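Local coordinates for protein L-ribulose 3-epimerase (Mesorhizobium loti, PDB 3VYL) that interconverts ketoses by epimerising them at C3, acting most efficiently on L-ribulose, and binds manganese in a TIM barrel, at residues A[121-126]-A[160-165]; A[207-212]-A[218-223]. All blocks are in the same frame, centred on the assembly; numbering follows the deposited sequence.

Interaction 1 (A[121-126]-A[160-165]); sequences DQWNRS and AAQGLA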
# COMPACT_ATOMS: atom_id res chain seq x y z
N ASP A 121 34.53 -12.99 14.17
CA ASP A 121 35.88 -12.84 13.62
C ASP A 121 35.82 -12.46 12.15
O ASP A 121 36.62 -11.65 11.69
CB ASP A 121 36.71 -14.10 13.82
CG ASP A 121 36.92 -14.43 15.29
OD1 ASP A 121 36.78 -13.52 16.15
OD2 ASP A 121 37.24 -15.61 15.57
N GLN A 122 34.87 -13.06 11.42
CA GLN A 122 34.63 -12.69 10.02
C GLN A 122 34.28 -11.20 9.95
O GLN A 122 34.87 -10.46 9.16
CB GLN A 122 33.49 -13.53 9.43
CG GLN A 122 33.18 -13.28 7.96
CD GLN A 122 31.78 -13.73 7.58
OE1 GLN A 122 31.05 -14.27 8.41
NE2 GLN A 122 31.40 -13.48 6.34
N TRP A 123 33.34 -10.79 10.80
CA TRP A 123 32.95 -9.38 10.95
C TRP A 123 34.13 -8.48 11.17
O TRP A 123 34.38 -7.56 10.38
CB TRP A 123 31.95 -9.25 12.10
CG TRP A 123 31.31 -7.89 12.24
CD1 TRP A 123 31.86 -6.75 12.81
CD2 TRP A 123 29.96 -7.49 11.81
NE1 TRP A 123 30.98 -5.70 12.77
CE2 TRP A 123 29.82 -6.07 12.18
CE3 TRP A 123 28.90 -8.13 11.18
CZ2 TRP A 123 28.66 -5.36 11.93
CZ3 TRP A 123 27.74 -7.40 10.93
CH2 TRP A 123 27.62 -6.05 11.29
N ASN A 124 34.89 -8.74 12.24
CA ASN A 124 36.04 -7.91 12.61
C ASN A 124 37.13 -7.83 11.52
O ASN A 124 37.66 -6.75 11.24
CB ASN A 124 36.63 -8.34 13.97
CG ASN A 124 35.61 -8.26 15.12
OD1 ASN A 124 34.72 -7.40 15.16
ND2 ASN A 124 35.75 -9.19 16.07
N ARG A 125 37.44 -8.97 10.89
CA ARG A 125 38.42 -9.02 9.80
C ARG A 125 38.05 -8.06 8.67
O ARG A 125 38.87 -7.23 8.25
CB ARG A 125 38.56 -10.44 9.23
CG ARG A 125 39.33 -11.42 10.09
CD ARG A 125 39.71 -12.68 9.31
NE ARG A 125 38.59 -13.61 9.12
CZ ARG A 125 38.22 -14.55 9.99
NH1 ARG A 125 38.86 -14.70 11.14
NH2 ARG A 125 37.19 -15.34 9.72
N SER A 126 36.82 -8.19 8.19
CA SER A 126 36.30 -7.36 7.10
C SER A 126 36.34 -5.88 7.46
O SER A 126 36.79 -5.04 6.66
CB SER A 126 34.87 -7.79 6.74
OG SER A 126 34.46 -7.19 5.52
N ALA A 160 20.35 -2.72 6.69
CA ALA A 160 20.93 -1.36 6.79
C ALA A 160 21.49 -1.08 8.19
O ALA A 160 22.53 -0.42 8.32
CB ALA A 160 19.92 -0.30 6.41
N ALA A 161 20.82 -1.59 9.21
CA ALA A 161 21.30 -1.49 10.59
C ALA A 161 22.60 -2.27 10.81
O ALA A 161 23.45 -1.81 11.56
CB ALA A 161 20.22 -1.95 11.57
N GLN A 162 22.75 -3.42 10.17
CA GLN A 162 24.01 -4.19 10.20
C GLN A 162 25.14 -3.36 9.61
O GLN A 162 26.27 -3.39 10.12
CB GLN A 162 23.91 -5.50 9.41
CG GLN A 162 23.47 -6.71 10.21
CD GLN A 162 22.99 -7.85 9.32
OE1 GLN A 162 22.54 -7.63 8.19
NE2 GLN A 162 23.08 -9.08 9.83
N GLY A 163 24.83 -2.63 8.55
CA GLY A 163 25.82 -1.82 7.86
C GLY A 163 26.28 -0.70 8.75
O GLY A 163 27.48 -0.52 8.94
N LEU A 164 25.32 0.04 9.30
CA LEU A 164 25.56 1.11 10.27
C LEU A 164 26.51 0.68 11.39
O LEU A 164 27.51 1.33 11.63
CB LEU A 164 24.23 1.58 10.86
CG LEU A 164 23.49 2.83 10.36
CD1 LEU A 164 24.05 3.41 9.06
CD2 LEU A 164 22.01 2.55 10.23
N ALA A 165 26.19 -0.44 12.03
CA ALA A 165 27.03 -1.04 13.06
C ALA A 165 28.39 -1.40 12.51
O ALA A 165 29.43 -1.09 13.11
CB ALA A 165 26.37 -2.28 13.64
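W123 reaches from helix 120-139 to Q162 and A165 of helix 160-170, two helices on the outside of the xylose isomerase-like TIM barrel. With their nearest CA atoms, those of W123 and Q162, 10.4 Å apart, of 121-126 only the W123 indole spans the gap. Its CB points toward helix 160-170, and CG lies anti to the backbone N (chi1 -172°), carrying the ring straight on across. The five-membered part stays on the near side; there NE1 donates to D169 OD2, one turn beyond A165, which fixes how the indole is rotated. The six-membered part goes deeper and presents its edge, not a face, to the backbone. CZ2 sits beside A165, 4.2 Å from its CB, with A165 C also close to the ring plane. F166, the next residue, meets the indole edge-to-face, and K296 of the second subunit packs on it too.

Q162 contributes its carbonyl and CB, while its amide turns to other partners. OE1 accepts from N158 N, and NE2 donates to H295 O of the second subunit, so the residue links the helix start to a subunit interface. The contact itself is van der Waals packing of an aromatic edge, through CZ2 and CH2, against a helix turn. At the tip of the indole, CH2 lies 4.2 Å from Q162 CB and 3.2 Å from Q162 O, which stands near the ring plane.

Interaction 2 (A[207-212]-A[218-223]); sequences IGESHR and GNIDFA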
# COMPACT_ATOMS: atom_id res chain seq x y z
N ILE A 207 17.93 1.38 -7.56
CA ILE A 207 16.52 1.19 -7.78
C ILE A 207 16.32 -0.08 -8.62
O ILE A 207 16.80 -0.18 -9.74
CB ILE A 207 15.90 2.42 -8.48
CG1 ILE A 207 16.05 3.66 -7.58
CG2 ILE A 207 14.44 2.20 -8.85
CD1 ILE A 207 15.47 3.52 -6.18
N GLY A 208 15.62 -1.06 -8.05
CA GLY A 208 15.32 -2.30 -8.74
C GLY A 208 14.03 -2.86 -8.20
O GLY A 208 13.79 -2.80 -7.01
N GLU A 209 13.18 -3.40 -9.07
CA GLU A 209 11.91 -3.98 -8.67
C GLU A 209 12.09 -5.33 -7.92
O GLU A 209 13.16 -5.94 -8.00
CB GLU A 209 11.00 -4.14 -9.89
CG GLU A 209 9.60 -4.67 -9.60
CD GLU A 209 8.85 -3.81 -8.61
OE1 GLU A 209 9.05 -3.98 -7.38
OE2 GLU A 209 8.05 -2.97 -9.08
N SER A 210 11.06 -5.76 -7.21
CA SER A 210 11.10 -6.99 -6.42
C SER A 210 11.59 -8.23 -7.20
O SER A 210 12.33 -9.05 -6.67
CB SER A 210 9.73 -7.25 -5.77
OG SER A 210 8.67 -7.23 -6.73
N HIS A 211 11.18 -8.36 -8.46
CA HIS A 211 11.67 -9.45 -9.30
C HIS A 211 12.79 -9.05 -10.22
O HIS A 211 13.22 -9.84 -11.05
CB HIS A 211 10.55 -10.07 -10.11
CG HIS A 211 9.63 -9.07 -10.73
ND1 HIS A 211 10.07 -8.05 -11.49
CD2 HIS A 211 8.24 -8.96 -10.70
CE1 HIS A 211 9.03 -7.32 -11.92
NE2 HIS A 211 7.91 -7.87 -11.43
N ARG A 212 13.26 -7.80 -10.07
CA ARG A 212 14.35 -7.24 -10.87
C ARG A 212 13.99 -6.94 -12.33
O ARG A 212 14.87 -6.76 -13.16
CB ARG A 212 15.62 -8.10 -10.77
CG ARG A 212 16.70 -7.54 -9.87
CD ARG A 212 17.51 -8.67 -9.24
NE ARG A 212 18.76 -8.27 -8.56
CZ ARG A 212 19.18 -7.02 -8.40
NH1 ARG A 212 18.46 -6.01 -8.88
NH2 ARG A 212 20.32 -6.78 -7.77
N GLY A 218 6.19 -5.04 -9.98
CA GLY A 218 6.41 -5.99 -8.90
C GLY A 218 5.72 -5.56 -7.64
O GLY A 218 4.69 -4.88 -7.69
N ASN A 219 6.28 -5.94 -6.50
CA ASN A 219 5.64 -5.71 -5.22
C ASN A 219 6.21 -4.59 -4.38
O ASN A 219 5.68 -4.30 -3.30
CB ASN A 219 5.63 -7.00 -4.41
CG ASN A 219 4.78 -8.07 -5.07
OD1 ASN A 219 3.61 -7.83 -5.41
ND2 ASN A 219 5.36 -9.27 -5.26
N ILE A 220 7.28 -3.95 -4.85
CA ILE A 220 7.92 -2.90 -4.05
C ILE A 220 7.07 -1.64 -4.05
O ILE A 220 6.49 -1.26 -5.07
CB ILE A 220 9.38 -2.61 -4.49
CG1 ILE A 220 10.29 -3.80 -4.13
CG2 ILE A 220 9.89 -1.32 -3.86
CD1 ILE A 220 11.73 -3.65 -4.55
N ASP A 221 6.98 -1.02 -2.87
CA ASP A 221 6.29 0.23 -2.68
C ASP A 221 7.28 1.34 -2.94
O ASP A 221 7.98 1.76 -2.01
CB ASP A 221 5.83 0.33 -1.24
CG ASP A 221 4.86 1.47 -0.99
OD1 ASP A 221 4.75 2.41 -1.83
OD2 ASP A 221 4.19 1.41 0.06
N PHE A 222 7.34 1.82 -4.18
CA PHE A 222 8.34 2.84 -4.54
C PHE A 222 8.00 4.24 -4.05
O PHE A 222 8.91 5.01 -3.75
CB PHE A 222 8.64 2.83 -6.04
CG PHE A 222 9.52 1.69 -6.46
CD1 PHE A 222 8.99 0.61 -7.14
CD2 PHE A 222 10.87 1.69 -6.14
CE1 PHE A 222 9.80 -0.46 -7.51
CE2 PHE A 222 11.68 0.63 -6.50
CZ PHE A 222 11.14 -0.44 -7.19
N ALA A 223 6.72 4.57 -3.94
CA ALA A 223 6.33 5.87 -3.41
C ALA A 223 6.85 5.99 -1.99
O ALA A 223 7.43 7.01 -1.64
CB ALA A 223 4.82 6.08 -3.46
O HOH W 1 5.98 -1.75 -7.59
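S210 and G218 bring the two backbones closest, their CA atoms 5.4 Å apart. Residues 209-212 form a type I turn closed by R212 N to E209 O, while 218-221 run as an irregular chain into helix 222-231, where D221 is the N-cap and its OD1 accepts from A224 N. The E209 carboxylate fills the space between them. Its chain leaves with CG anti to the backbone N, and the bend at chi2 (57°) sets the acid against 218-220 and lets OE1 still reach S210 N. OE1 takes two amides: S210 N at 2.7 Å on the anti lone pair, and I220 N at 3.1 Å on the syn side, 26° out of the carboxylate plane. OE2 takes a weak bond from G218 N, and a water bridges it to I220 O. With an alanine in place of E209, the amides of S210 and I220 would probably lose their common acceptor, and G218 N and the water would lose OE2.

This is the loop after barrel strand 202-207, at the end of the TIM barrel where manganese binds; D180 and E241 of the metal site lie near G208. S210 adds a nearly straight bond, N219 N to S210 OG at 2.7 Å (174°). N219 itself extends to the third subunit, its ND2 donating to N185 O there. On the apolar side, I220 CG2 sits 3.5 Å above the centre of the F222 ring. The edge of that ring faces G208 O and E209 OE2, and its CE2 meets I207 CG2 at 4.0 Å.

Both contacts are buried and belong to the same barrel, but their centres lie about 26 Å apart and they do not touch. Interaction 1 joins two helices of the outer layer and is small and mostly nonpolar: one indole edge against a helix turn, its polar ends satisfied by partners beyond the two segments. Interaction 2 ties a loop to the chain entering the next helix, beside the metal site, and buries about three times as much surface; there a carboxylate and a hydroxyl bind backbone amides, with a phenylalanine ring alongside. Neither is purely internal to its subunit: interaction 1 meets the second and third subunits, interaction 2 the third and fourth.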